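Local coordinates for protein inositol-1,4,5-trisphosphate 5-phosphatase 1 (Schizosaccharomyces pombe, PDB 1I9Z) that removes the 5-phosphate from phosphatidylinositol 4,5-bisphosphate and soluble inositol polyphosphates, a magnesium-dependent reaction carried out by the catalytic domain described here, at residues W46-N51 against K89-G94; D56-G61 against P100-L105; Q63-L68 against P78-E83; K262-I265 against D271-D274. One frame throughout, in Å; residues are numbered along the deposited sequence.

Contact 1 of 4, residues W46-N51 against K89-G94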
loop_
_atom_site.group_PDB
_atom_site.type_symbol
_atom_site.label_atom_id
_atom_site.label_comp_id
_atom_site.label_asym_id
_atom_site.label_seq_id
_atom_site.Cartn_x
_atom_site.Cartn_y
_atom_site.Cartn_z
ATOM N N TRP A 46 9.821 -9.110 -10.905
ATOM C CA TRP A 46 9.217 -8.215 -9.920
ATOM C C TRP A 46 7.737 -8.502 -9.606
ATOM O O TRP A 46 7.310 -8.614 -8.453
ATOM C CB TRP A 46 9.455 -6.764 -10.396
ATOM C CG TRP A 46 8.764 -5.679 -9.536
ATOM C CD1 TRP A 46 8.676 -5.629 -8.168
ATOM C CD2 TRP A 46 8.156 -4.483 -10.020
ATOM N NE1 TRP A 46 8.062 -4.441 -7.761
ATOM C CE2 TRP A 46 7.738 -3.718 -8.881
ATOM C CE3 TRP A 46 7.936 -3.964 -11.317
ATOM C CZ2 TRP A 46 7.111 -2.490 -9.008
ATOM C CZ3 TRP A 46 7.328 -2.762 -11.469
ATOM C CH2 TRP A 46 6.909 -1.994 -10.319
ATOM N N LEU A 47 6.944 -8.628 -10.665
ATOM C CA LEU A 47 5.529 -8.860 -10.510
ATOM C C LEU A 47 5.096 -10.313 -10.336
ATOM O O LEU A 47 3.999 -10.556 -9.810
ATOM C CB LEU A 47 4.786 -8.204 -11.701
ATOM C CG LEU A 47 4.218 -6.758 -11.542
ATOM C CD1 LEU A 47 4.841 -5.942 -10.383
ATOM C CD2 LEU A 47 4.270 -5.993 -12.854
ATOM N N PHE A 48 5.924 -11.286 -10.770
ATOM C CA PHE A 48 5.551 -12.723 -10.577
ATOM C C PHE A 48 6.774 -13.377 -9.908
ATOM O O PHE A 48 7.361 -14.343 -10.419
ATOM C CB PHE A 48 5.300 -13.342 -11.949
ATOM C CG PHE A 48 4.319 -12.551 -12.767
ATOM C CD1 PHE A 48 4.630 -12.168 -14.060
ATOM C CD2 PHE A 48 3.056 -12.276 -12.250
ATOM C CE1 PHE A 48 3.649 -11.501 -14.860
ATOM C CE2 PHE A 48 2.084 -11.625 -13.005
ATOM C CZ PHE A 48 2.387 -11.238 -14.313
ATOM N N PRO A 49 7.177 -12.834 -8.763
ATOM C CA PRO A 49 8.348 -13.334 -8.041
ATOM C C PRO A 49 8.248 -14.668 -7.403
ATOM O O PRO A 49 9.277 -15.355 -7.233
ATOM C CB PRO A 49 8.564 -12.272 -6.981
ATOM C CG PRO A 49 7.094 -12.026 -6.552
ATOM C CD PRO A 49 6.419 -11.871 -7.926
ATOM N N GLU A 50 7.038 -15.039 -7.014
ATOM C CA GLU A 50 6.861 -16.312 -6.312
ATOM C C GLU A 50 6.278 -17.331 -7.232
ATOM O O GLU A 50 5.802 -16.998 -8.322
ATOM C CB GLU A 50 5.918 -16.166 -5.078
ATOM C CG GLU A 50 4.719 -15.164 -5.214
ATOM C CD GLU A 50 3.944 -15.265 -6.565
ATOM O OE1 GLU A 50 3.344 -16.348 -6.809
ATOM O OE2 GLU A 50 3.940 -14.274 -7.376
ATOM N N ASN A 51 6.319 -18.570 -6.762
ATOM C CA ASN A 51 5.740 -19.682 -7.472
ATOM C C ASN A 51 4.394 -19.860 -6.793
ATOM O O ASN A 51 4.162 -20.881 -6.164
ATOM C CB ASN A 51 6.588 -20.924 -7.256
ATOM C CG ASN A 51 6.304 -21.975 -8.257
ATOM O OD1 ASN A 51 6.464 -21.746 -9.462
ATOM N ND2 ASN A 51 5.875 -23.154 -7.788
ATOM N N LYS A 89 -0.272 -4.070 -17.823
ATOM C CA LYS A 89 -1.462 -4.763 -18.275
ATOM C C LYS A 89 -1.075 -5.915 -19.222
ATOM O O LYS A 89 -1.628 -7.003 -19.132
ATOM C CB LYS A 89 -2.381 -3.770 -19.014
ATOM C CG LYS A 89 -3.798 -4.277 -19.404
ATOM C CD LYS A 89 -4.619 -3.173 -20.218
ATOM C CE LYS A 89 -5.079 -1.913 -19.326
ATOM N NZ LYS A 89 -4.044 -0.852 -18.829
ATOM N N ARG A 90 -0.138 -5.668 -20.130
ATOM C CA ARG A 90 0.245 -6.748 -21.102
ATOM C C ARG A 90 0.844 -7.924 -20.329
ATOM O O ARG A 90 0.585 -9.100 -20.588
ATOM C CB ARG A 90 1.284 -6.255 -22.098
ATOM C CG ARG A 90 0.790 -6.257 -23.535
ATOM C CD ARG A 90 1.805 -5.627 -24.503
ATOM N NE ARG A 90 1.992 -4.210 -24.187
ATOM C CZ ARG A 90 3.103 -3.515 -24.445
ATOM N NH1 ARG A 90 4.140 -4.112 -25.030
ATOM N NH2 ARG A 90 3.189 -2.236 -24.113
ATOM N N LEU A 91 1.661 -7.591 -19.366
ATOM C CA LEU A 91 2.302 -8.622 -18.577
ATOM C C LEU A 91 1.305 -9.433 -17.741
ATOM O O LEU A 91 1.344 -10.693 -17.729
ATOM C CB LEU A 91 3.388 -7.903 -17.754
ATOM C CG LEU A 91 4.550 -8.586 -17.069
ATOM C CD1 LEU A 91 5.446 -9.436 -18.027
ATOM C CD2 LEU A 91 5.354 -7.430 -16.469
ATOM N N LEU A 92 0.360 -8.766 -17.069
ATOM C CA LEU A 92 -0.644 -9.488 -16.288
ATOM C C LEU A 92 -1.560 -10.385 -17.177
ATOM O O LEU A 92 -1.936 -11.501 -16.793
ATOM C CB LEU A 92 -1.542 -8.498 -15.536
ATOM C CG LEU A 92 -0.862 -7.723 -14.429
ATOM C CD1 LEU A 92 -1.874 -6.778 -13.755
ATOM C CD2 LEU A 92 -0.297 -8.746 -13.422
ATOM N N ASN A 93 -1.932 -9.880 -18.348
ATOM C CA ASN A 93 -2.813 -10.646 -19.197
ATOM C C ASN A 93 -2.098 -11.782 -19.894
ATOM O O ASN A 93 -2.722 -12.824 -20.207
ATOM C CB ASN A 93 -3.520 -9.704 -20.159
ATOM C CG ASN A 93 -4.626 -8.917 -19.461
ATOM O OD1 ASN A 93 -5.535 -9.496 -18.864
ATOM N ND2 ASN A 93 -4.546 -7.609 -19.529
ATOM N N GLY A 94 -0.793 -11.590 -20.087
ATOM C CA GLY A 94 0.063 -12.588 -20.700
ATOM C C GLY A 94 0.094 -13.867 -19.884
ATOM O O GLY A 94 0.389 -14.962 -20.396
#
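Leu-47 and Phe-48, where the short helix 44-47 gives way to loop, face Leu-91 and Leu-92 of helix 78-94, and the two backbones come nearest at 8.5 Å between CA of Leu-47 and CA of Leu-92. Phe-48 is the first residue to abandon helical backbone angles, and its ring does most of the touching. With CG anti to its own carbonyl carbon (chi1 -53°), the ring reaches into the angle between the two leucines. Its CE1 rests on CG of Leu-91 at 3.8 Å, and its CE2 lies 3.8 Å from CD2 of Leu-92, a methyl that approaches obliquely. Between these two, CZ of Phe-48 stands 3.6 Å from the backbone O of Leu-91, which lies at the ring edge and close to its plane. Leu-47 adds a lighter touch, its CD2 meeting CD2 of Leu-91 at 4.0 Å, while its other methyl, CD1, sits over the centre of the Trp-46 ring. Chi1 of Leu-47, at -94°, lies well off a staggered value, perhaps the cost of serving both contacts. Beneath, Leu-47 rests on Phe-28 and Ala-30 of strand 20-33, and Leu-92 on Tyr-58 and Phe-118, so both helices pack on one face of the six-stranded sheet of this DNase I-like fold. The junction is thus held by apolar burial between side chains, with the faintly positive rim of the phenyl ring turned to a carbonyl oxygen, probably a mildly favourable electrostatic match.

Contact 2 of 4, residues D56-G61 against P100-L105; sequences DIYVVG and PGYVQL
Tyr-58 and Tyr-102 carry almost the same first torsion, chi1 -77° and -75°, each CG anti to its own carbonyl carbon; both side chains leave the same face of the sheet, and the shared torsion turns the rings toward each other there. The sheet is the mixed six-stranded one of the DNase I-like fold, and the two strands are not neighbours in it: strand 113-120 runs between 57-63 and the edge strand 102-110, so the rings reach across it. They form an offset edge-to-face pair, the edge of Tyr-58 turned to the face of Tyr-102, with centroids 5.6 Å apart and planes at 81°. The tightest approach is CE1 of Tyr-58 to CE2 of Tyr-102, 3.8 Å. That same CE2 of Tyr-102 also lies 4.0 Å from the backbone O of Asp-56. Both hydroxyls are spent on one residue, Ala-55: the OH of Tyr-102 bonds to its O and the OH of Tyr-58 to its N, which probably limits how far each ring can swing. A leucine in place of Tyr-102, having neither ring nor hydroxyl, would probably leave the edge of Tyr-58 without its aromatic face and the carbonyl of Ala-55 without its mate. Asp-56, just before the strand, pairs with Lys-120 of the intervening strand. On its way to Ala-55 the OH of Tyr-102 passes in the plane of the Tyr-58 ring, 4.0 Å from CE1 of Tyr-58.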
loop_
_atom_site.group_PDB
_atom_site.type_symbol
_atom_site.label_atom_id
_atom_site.label_comp_id
_atom_site.label_asym_id
_atom_site.label_seq_id
_atom_site.Cartn_x
_atom_site.Cartn_y
_atom_site.Cartn_z
ATOM N N ASP A 56 -5.522 -11.363 -6.800
ATOM C CA ASP A 56 -6.803 -10.833 -7.283
ATOM C C ASP A 56 -6.647 -9.353 -7.651
ATOM O O ASP A 56 -7.260 -8.858 -8.600
ATOM C CB ASP A 56 -7.833 -10.985 -6.184
ATOM C CG ASP A 56 -8.096 -12.477 -5.884
ATOM O OD1 ASP A 56 -8.361 -13.192 -6.862
ATOM O OD2 ASP A 56 -8.026 -12.910 -4.731
ATOM N N ILE A 57 -5.804 -8.658 -6.886
ATOM C CA ILE A 57 -5.622 -7.227 -7.080
ATOM C C ILE A 57 -4.132 -6.942 -7.069
ATOM O O ILE A 57 -3.449 -7.419 -6.170
ATOM C CB ILE A 57 -6.297 -6.438 -5.916
ATOM C CG1 ILE A 57 -7.772 -6.834 -5.842
ATOM C CG2 ILE A 57 -6.179 -4.915 -6.129
ATOM C CD1 ILE A 57 -8.548 -6.182 -4.691
ATOM N N TYR A 58 -3.658 -6.230 -8.109
ATOM C CA TYR A 58 -2.290 -5.754 -8.163
ATOM C C TYR A 58 -2.287 -4.229 -7.959
ATOM O O TYR A 58 -2.972 -3.470 -8.713
ATOM C CB TYR A 58 -1.613 -6.052 -9.498
ATOM C CG TYR A 58 -1.199 -7.460 -9.626
ATOM C CD1 TYR A 58 -2.132 -8.421 -9.959
ATOM C CD2 TYR A 58 0.134 -7.856 -9.361
ATOM C CE1 TYR A 58 -1.796 -9.767 -10.007
ATOM C CE2 TYR A 58 0.500 -9.245 -9.437
ATOM C CZ TYR A 58 -0.500 -10.174 -9.741
ATOM O OH TYR A 58 -0.271 -11.526 -9.728
ATOM N N VAL A 59 -1.516 -3.765 -6.959
ATOM C CA VAL A 59 -1.447 -2.329 -6.675
ATOM C C VAL A 59 0.003 -1.968 -6.949
ATOM O O VAL A 59 0.920 -2.425 -6.279
ATOM C CB VAL A 59 -1.871 -2.022 -5.164
ATOM C CG1 VAL A 59 -1.639 -0.484 -4.859
ATOM C CG2 VAL A 59 -3.361 -2.436 -4.952
ATOM N N VAL A 60 0.230 -1.146 -7.976
ATOM C CA VAL A 60 1.567 -0.766 -8.388
ATOM C C VAL A 60 1.814 0.733 -8.273
ATOM O O VAL A 60 1.072 1.545 -8.849
ATOM C CB VAL A 60 1.799 -1.181 -9.875
ATOM C CG1 VAL A 60 3.285 -0.962 -10.282
ATOM C CG2 VAL A 60 1.357 -2.681 -10.092
ATOM N N GLY A 61 2.868 1.088 -7.537
ATOM C CA GLY A 61 3.239 2.461 -7.371
ATOM C C GLY A 61 4.628 2.705 -7.916
ATOM O O GLY A 61 5.600 1.940 -7.641
ATOM N N PRO A 100 -10.749 -14.528 -19.294
ATOM C CA PRO A 100 -10.591 -13.199 -18.696
ATOM C C PRO A 100 -9.274 -12.959 -17.969
ATOM O O PRO A 100 -8.721 -13.817 -17.245
ATOM C CB PRO A 100 -11.795 -13.087 -17.755
ATOM C CG PRO A 100 -12.845 -13.780 -18.523
ATOM C CD PRO A 100 -12.110 -15.038 -19.005
ATOM N N GLY A 101 -8.793 -11.751 -18.214
ATOM C CA GLY A 101 -7.567 -11.316 -17.628
ATOM C C GLY A 101 -7.847 -10.289 -16.544
ATOM O O GLY A 101 -8.762 -10.410 -15.698
ATOM N N TYR A 102 -7.015 -9.272 -16.604
ATOM C CA TYR A 102 -7.019 -8.204 -15.653
ATOM C C TYR A 102 -7.409 -6.925 -16.360
ATOM O O TYR A 102 -7.119 -6.767 -17.548
ATOM C CB TYR A 102 -5.601 -8.036 -15.107
ATOM C CG TYR A 102 -5.212 -9.119 -14.133
ATOM C CD1 TYR A 102 -4.773 -10.361 -14.579
ATOM C CD2 TYR A 102 -5.375 -8.924 -12.741
ATOM C CE1 TYR A 102 -4.515 -11.408 -13.664
ATOM C CE2 TYR A 102 -5.143 -9.962 -11.836
ATOM C CZ TYR A 102 -4.717 -11.195 -12.299
ATOM O OH TYR A 102 -4.572 -12.258 -11.425
ATOM N N VAL A 103 -8.027 -6.018 -15.609
ATOM C CA VAL A 103 -8.381 -4.735 -16.133
ATOM C C VAL A 103 -7.802 -3.686 -15.169
ATOM O O VAL A 103 -7.627 -3.963 -13.964
ATOM C CB VAL A 103 -9.898 -4.518 -16.186
ATOM C CG1 VAL A 103 -10.528 -5.482 -17.222
ATOM C CG2 VAL A 103 -10.495 -4.706 -14.824
ATOM N N GLN A 104 -7.522 -2.498 -15.713
ATOM C CA GLN A 104 -7.041 -1.397 -14.858
ATOM C C GLN A 104 -8.282 -0.716 -14.314
ATOM O O GLN A 104 -9.150 -0.200 -15.053
ATOM C CB GLN A 104 -6.203 -0.407 -15.671
ATOM C CG GLN A 104 -5.909 0.940 -14.944
ATOM C CD GLN A 104 -5.039 1.802 -15.810
ATOM O OE1 GLN A 104 -4.103 1.290 -16.435
ATOM N NE2 GLN A 104 -5.346 3.116 -15.888
ATOM N N LEU A 105 -8.382 -0.705 -13.011
ATOM C CA LEU A 105 -9.494 -0.069 -12.355
ATOM C C LEU A 105 -9.332 1.441 -12.468
ATOM O O LEU A 105 -10.275 2.203 -12.854
ATOM C CB LEU A 105 -9.493 -0.485 -10.880
ATOM C CG LEU A 105 -10.655 -0.124 -10.003
ATOM C CD1 LEU A 105 -11.896 -0.920 -10.506
ATOM C CD2 LEU A 105 -10.319 -0.488 -8.509
#

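Contact 3 of 4, residues Q63-L68 against P78-E83. With CA (calcium ion), chain B.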
loop_
_atom_site.group_PDB
_atom_site.type_symbol
_atom_site.label_atom_id
_atom_site.label_comp_id
_atom_site.label_asym_id
_atom_site.label_seq_id
_atom_site.Cartn_x
_atom_site.Cartn_y
_atom_site.Cartn_z
ATOM N N GLN A 63 7.736 5.731 -8.608
ATOM C CA GLN A 63 8.281 7.056 -8.328
ATOM C C GLN A 63 9.271 7.394 -9.457
ATOM O O GLN A 63 9.870 6.495 -10.085
ATOM C CB GLN A 63 8.952 7.166 -6.977
ATOM C CG GLN A 63 7.960 6.703 -5.823
ATOM C CD GLN A 63 7.959 5.195 -5.693
ATOM O OE1 GLN A 63 9.018 4.566 -5.836
ATOM N NE2 GLN A 63 6.802 4.609 -5.372
ATOM N N GLU A 64 9.462 8.685 -9.685
ATOM C CA GLU A 64 10.353 9.174 -10.750
ATOM C C GLU A 64 10.066 8.624 -12.151
ATOM O O GLU A 64 11.003 8.180 -12.868
ATOM C CB GLU A 64 11.850 8.987 -10.410
ATOM C CG GLU A 64 12.172 9.656 -9.065
ATOM C CD GLU A 64 13.641 9.852 -8.848
ATOM O OE1 GLU A 64 14.361 10.111 -9.848
ATOM O OE2 GLU A 64 14.078 9.862 -7.691
ATOM N N ILE A 65 8.811 8.649 -12.558
ATOM C CA ILE A 65 8.471 8.223 -13.945
ATOM C C ILE A 65 9.319 9.134 -14.860
ATOM O O ILE A 65 9.782 8.742 -15.953
ATOM C CB ILE A 65 6.958 8.353 -14.209
ATOM C CG1 ILE A 65 6.267 7.154 -13.541
ATOM C CG2 ILE A 65 6.669 8.401 -15.826
ATOM C CD1 ILE A 65 4.791 7.172 -13.615
ATOM N N VAL A 66 9.569 10.342 -14.370
ATOM C CA VAL A 66 10.501 11.256 -15.021
ATOM C C VAL A 66 11.585 11.460 -13.933
ATOM O O VAL A 66 11.277 11.757 -12.774
ATOM C CB VAL A 66 9.873 12.601 -15.366
ATOM C CG1 VAL A 66 10.966 13.513 -15.990
ATOM C CG2 VAL A 66 8.760 12.385 -16.363
ATOM N N GLN A 67 12.833 11.232 -14.303
ATOM C CA GLN A 67 13.957 11.376 -13.378
ATOM C C GLN A 67 14.005 12.782 -12.775
ATOM O O GLN A 67 13.909 13.778 -13.481
ATOM C CB GLN A 67 15.274 11.067 -14.116
ATOM C CG GLN A 67 16.513 11.557 -13.419
ATOM C CD GLN A 67 17.781 10.826 -13.823
ATOM O OE1 GLN A 67 18.101 10.720 -15.001
ATOM N NE2 GLN A 67 18.518 10.330 -12.837
ATOM N N LEU A 68 14.176 12.864 -11.463
ATOM C CA LEU A 68 14.246 14.166 -10.800
ATOM C C LEU A 68 15.660 14.811 -10.888
ATOM O O LEU A 68 16.694 14.133 -10.713
ATOM C CB LEU A 68 13.810 14.016 -9.333
ATOM C CG LEU A 68 12.376 13.503 -9.159
ATOM C CD1 LEU A 68 12.105 13.361 -7.649
ATOM C CD2 LEU A 68 11.360 14.466 -9.788
ATOM N N PRO A 78 1.919 12.289 -18.461
ATOM C CA PRO A 78 0.817 11.317 -18.550
ATOM C C PRO A 78 1.171 10.213 -19.548
ATOM O O PRO A 78 0.841 9.049 -19.359
ATOM C CB PRO A 78 -0.374 12.144 -19.035
ATOM C CG PRO A 78 -0.004 13.533 -18.788
ATOM C CD PRO A 78 1.485 13.625 -18.876
ATOM N N ALA A 79 1.866 10.603 -20.614
ATOM C CA ALA A 79 2.257 9.657 -21.645
ATOM C C ALA A 79 3.163 8.560 -21.124
ATOM O O ALA A 79 3.021 7.371 -21.483
ATOM C CB ALA A 79 2.989 10.389 -22.777
ATOM N N LYS A 80 4.148 8.968 -20.343
ATOM C CA LYS A 80 5.100 7.976 -19.844
ATOM C C LYS A 80 4.391 7.056 -18.862
ATOM O O LYS A 80 4.599 5.858 -18.886
ATOM C CB LYS A 80 6.294 8.651 -19.190
ATOM C CG LYS A 80 7.395 9.064 -20.215
ATOM C CD LYS A 80 8.403 10.023 -19.555
ATOM C CE LYS A 80 9.457 10.507 -20.560
ATOM N NZ LYS A 80 10.352 9.386 -21.000
ATOM N N ARG A 81 3.495 7.629 -18.060
ATOM C CA ARG A 81 2.731 6.792 -17.105
ATOM C C ARG A 81 1.885 5.765 -17.900
ATOM O O ARG A 81 1.832 4.587 -17.579
ATOM C CB ARG A 81 1.777 7.671 -16.272
ATOM C CG ARG A 81 1.011 6.785 -15.314
ATOM C CD ARG A 81 -0.116 7.560 -14.714
ATOM N NE ARG A 81 -1.268 7.523 -15.621
ATOM C CZ ARG A 81 -1.938 8.619 -15.983
ATOM N NH1 ARG A 81 -1.562 9.815 -15.543
ATOM N NH2 ARG A 81 -3.030 8.508 -16.727
ATOM N N ARG A 82 1.261 6.208 -18.995
ATOM C CA ARG A 82 0.467 5.282 -19.758
ATOM C C ARG A 82 1.271 4.168 -20.417
ATOM O O ARG A 82 0.704 3.113 -20.664
ATOM C CB ARG A 82 -0.365 6.045 -20.817
ATOM C CG ARG A 82 -1.476 6.823 -20.123
ATOM C CD ARG A 82 -2.336 7.720 -21.044
ATOM N NE ARG A 82 -3.433 8.233 -20.210
ATOM C CZ ARG A 82 -3.895 9.480 -20.218
ATOM N NH1 ARG A 82 -3.341 10.382 -21.039
ATOM N NH2 ARG A 82 -4.910 9.802 -19.409
ATOM N N GLU A 83 2.543 4.408 -20.710
ATOM C CA GLU A 83 3.392 3.342 -21.309
ATOM C C GLU A 83 3.585 2.236 -20.247
ATOM O O GLU A 83 3.570 1.039 -20.525
ATOM C CB GLU A 83 4.757 3.899 -21.669
ATOM C CG GLU A 83 4.763 4.808 -22.915
ATOM C CD GLU A 83 6.156 5.383 -23.161
ATOM O OE1 GLU A 83 7.088 4.568 -23.326
ATOM O OE2 GLU A 83 6.324 6.627 -23.176
HETATM CA CA CA B . 16.809 9.508 -8.361
HETATM O O HOH W 1 11.349 9.202 -18.066
HETATM O O HOH W 2 17.655 11.856 -9.646
HETATM O O HOH W 3 16.192 11.013 -6.822
HETATM O O HOH W 4 18.910 9.144 -7.788
HETATM O O HOH W 5 15.984 7.397 -8.365
#
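Ile-65 is pressed unusually hard against the helix beside it: its CG2 stands only 3.4 Å from CB of Lys-80, closer than carbons normally approach. That branch lies anti to the backbone N of Ile-65, while the other branch, CG1, crosses Arg-81 obliquely and places CD1 of Ile-65 4.0 Å from CB of Arg-81. The guanidinium of Arg-81 leads away from the loop, to Glu-85 and Gln-109. Lys-80 instead stretches its chain alongside the loop, its CD passing 4.0 Å from CG2 of Val-66, the two side chains crossing at about a right angle. A bend at the last torsion, chi4 -67°, brings the ammonium to a water that accepts from NZ of Lys-80 at 3.1 Å and donates to O of Ile-65 at 2.7 Å, so the loop is tied to the helix through solvent as well as by methyl groups. Glu-64, the residue before Ile-65, serves the metal instead. OE2 of Glu-64 binds the calcium ion at 2.8 Å and also takes a bond from Asn-33, while OE1 of Glu-64 receives N of Leu-68 at 3.2 Å, almost straight (176°) but from above the carboxylate plane. A metal-bound water in turn donates to O of Leu-68, so the loop curls round its own ligand carboxylate. Anchored by Ile-65 to helix 78-94, this turn after strand 57-63 presents a glutamate to the metal, consistent with the divalent-cation site of endonuclease/exonuclease/phosphatase enzymes, where magnesium is the natural cofactor.

Contact 4 of 4, residues K262-I265 against D271-D274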
loop_
_atom_site.group_PDB
_atom_site.type_symbol
_atom_site.label_atom_id
_atom_site.label_comp_id
_atom_site.label_asym_id
_atom_site.label_seq_id
_atom_site.Cartn_x
_atom_site.Cartn_y
_atom_site.Cartn_z
ATOM N N LYS A 262 21.095 2.961 -3.162
ATOM C CA LYS A 262 21.907 3.570 -4.126
ATOM C C LYS A 262 22.818 2.697 -4.916
ATOM O O LYS A 262 23.914 2.575 -4.570
ATOM C CB LYS A 262 22.535 4.807 -3.604
ATOM C CG LYS A 262 23.248 5.354 -4.633
ATOM C CD LYS A 262 22.330 5.779 -5.658
ATOM C CE LYS A 262 22.611 7.292 -5.661
ATOM N NZ LYS A 262 22.750 7.716 -7.118
ATOM N N PHE A 263 22.316 2.119 -6.020
ATOM C CA PHE A 263 23.150 1.213 -6.783
ATOM C C PHE A 263 23.602 1.895 -8.074
ATOM O O PHE A 263 22.832 2.723 -8.668
ATOM C CB PHE A 263 22.332 -0.049 -7.241
ATOM C CG PHE A 263 22.022 -1.022 -6.165
ATOM C CD1 PHE A 263 20.769 -1.010 -5.510
ATOM C CD2 PHE A 263 22.978 -1.933 -5.744
ATOM C CE1 PHE A 263 20.493 -1.922 -4.457
ATOM C CE2 PHE A 263 22.702 -2.819 -4.707
ATOM C CZ PHE A 263 21.480 -2.828 -4.070
ATOM N N ASP A 264 24.785 1.485 -8.566
ATOM C CA ASP A 264 25.234 1.918 -9.916
ATOM C C ASP A 264 24.204 1.215 -10.816
ATOM O O ASP A 264 23.806 0.069 -10.566
ATOM C CB ASP A 264 26.633 1.362 -10.241
ATOM C CG ASP A 264 27.750 2.120 -9.505
ATOM O OD1 ASP A 264 27.460 3.147 -8.832
ATOM O OD2 ASP A 264 28.910 1.668 -9.646
ATOM N N ILE A 265 23.755 1.899 -11.864
ATOM C CA ILE A 265 22.726 1.351 -12.717
ATOM C C ILE A 265 23.279 0.127 -13.491
ATOM O O ILE A 265 24.405 0.202 -14.020
ATOM C CB ILE A 265 22.314 2.411 -13.710
ATOM C CG1 ILE A 265 21.700 3.614 -12.930
ATOM C CG2 ILE A 265 21.156 1.819 -14.638
ATOM C CD1 ILE A 265 21.707 4.868 -13.686
ATOM N N ASP A 271 26.598 2.656 -5.032
ATOM C CA ASP A 271 27.098 3.916 -5.545
ATOM C C ASP A 271 28.603 4.149 -5.500
ATOM O O ASP A 271 29.150 4.416 -4.426
ATOM C CB ASP A 271 26.399 5.105 -4.793
ATOM C CG ASP A 271 26.687 6.462 -5.476
ATOM O OD1 ASP A 271 27.162 6.488 -6.624
ATOM O OD2 ASP A 271 26.421 7.512 -4.870
ATOM N N THR A 272 29.268 4.022 -6.666
ATOM C CA THR A 272 30.696 4.276 -6.767
ATOM C C THR A 272 30.949 5.680 -7.317
ATOM O O THR A 272 32.091 6.013 -7.629
ATOM C CB THR A 272 31.429 3.180 -7.659
ATOM O OG1 THR A 272 30.855 3.164 -8.967
ATOM C CG2 THR A 272 31.241 1.817 -7.053
ATOM N N SER A 273 29.898 6.499 -7.471
ATOM C CA SER A 273 30.088 7.871 -7.954
ATOM C C SER A 273 30.734 8.652 -6.832
ATOM O O SER A 273 30.805 8.211 -5.675
ATOM C CB SER A 273 28.777 8.557 -8.367
ATOM O OG SER A 273 28.088 9.065 -7.233
ATOM N N ASP A 274 31.256 9.814 -7.173
ATOM C CA ASP A 274 31.955 10.599 -6.187
ATOM C C ASP A 274 31.032 11.046 -5.065
ATOM O O ASP A 274 31.501 11.395 -3.970
ATOM C CB ASP A 274 32.647 11.804 -6.860
ATOM C CG ASP A 274 31.678 12.700 -7.662
ATOM O OD1 ASP A 274 32.211 13.532 -8.461
ATOM O OD2 ASP A 274 30.417 12.606 -7.524
HETATM O O HOH W 6 26.099 5.548 -8.958
#
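The loop that supplies Lys-262 to the inositol bisphosphate pocket closes on itself here, between helix 236-242 and strand 283-288. N of Asp-271 gives O of Lys-262 a nearly straight bond (176°) of 2.7 Å. Beside it the carboxylate of Asp-264 grips Thr-272 twice: OD1 of Asp-264 accepts N of Thr-272 at 3.0 Å from the syn side, somewhat out of plane, and OD2 of Asp-264 offers its syn lone pair to OG1 of Thr-272. At 2.5 Å from OG1 of Thr-272 to OD2 of Asp-264 this second bond is short, and its exact length is doubtful. An alanine in place of Asp-264 would probably leave both the amide and the hydroxyl of Thr-272 without their acceptor and free that side of the loop to shift. The facing OD1 atoms of Asp-264 and Asp-271 are 4.0 Å apart, and a water donating to both probably eases their repulsion. OD1 of Asp-271 also receives N and OG of Ser-273, its other oxygen N of Arg-277. Outside the two segments, NZ of Lys-262 pairs with a phosphate oxygen of the bound ligand. Asp-264 and the backbone bond thus join the two arms, and an Asx turn at Asp-271 shapes the second, in a loop of the inositol phosphate pocket.

How the contacts relate
Contact 2 is the most buried of the four, and contacts 1, 3 and 4 are partly buried. Contacts 1 and 3 share helix 78-94, gripped by apolar side chains near its two ends, while contact 2 joins the strands flanking that helix in sequence. Contacts 1 and 2 touch directly, where OD1 of Asn-93 meets N of Tyr-102. Chemistry follows place: aliphatic and aromatic groups on the sheet in contacts 1 and 2, then a mixture of methyl packing, water and metal in contact 3, then carboxylates, hydroxyls and amides in contact 4. The latter two serve the active site, yet do not touch, their nearest atoms being about 6 Å apart.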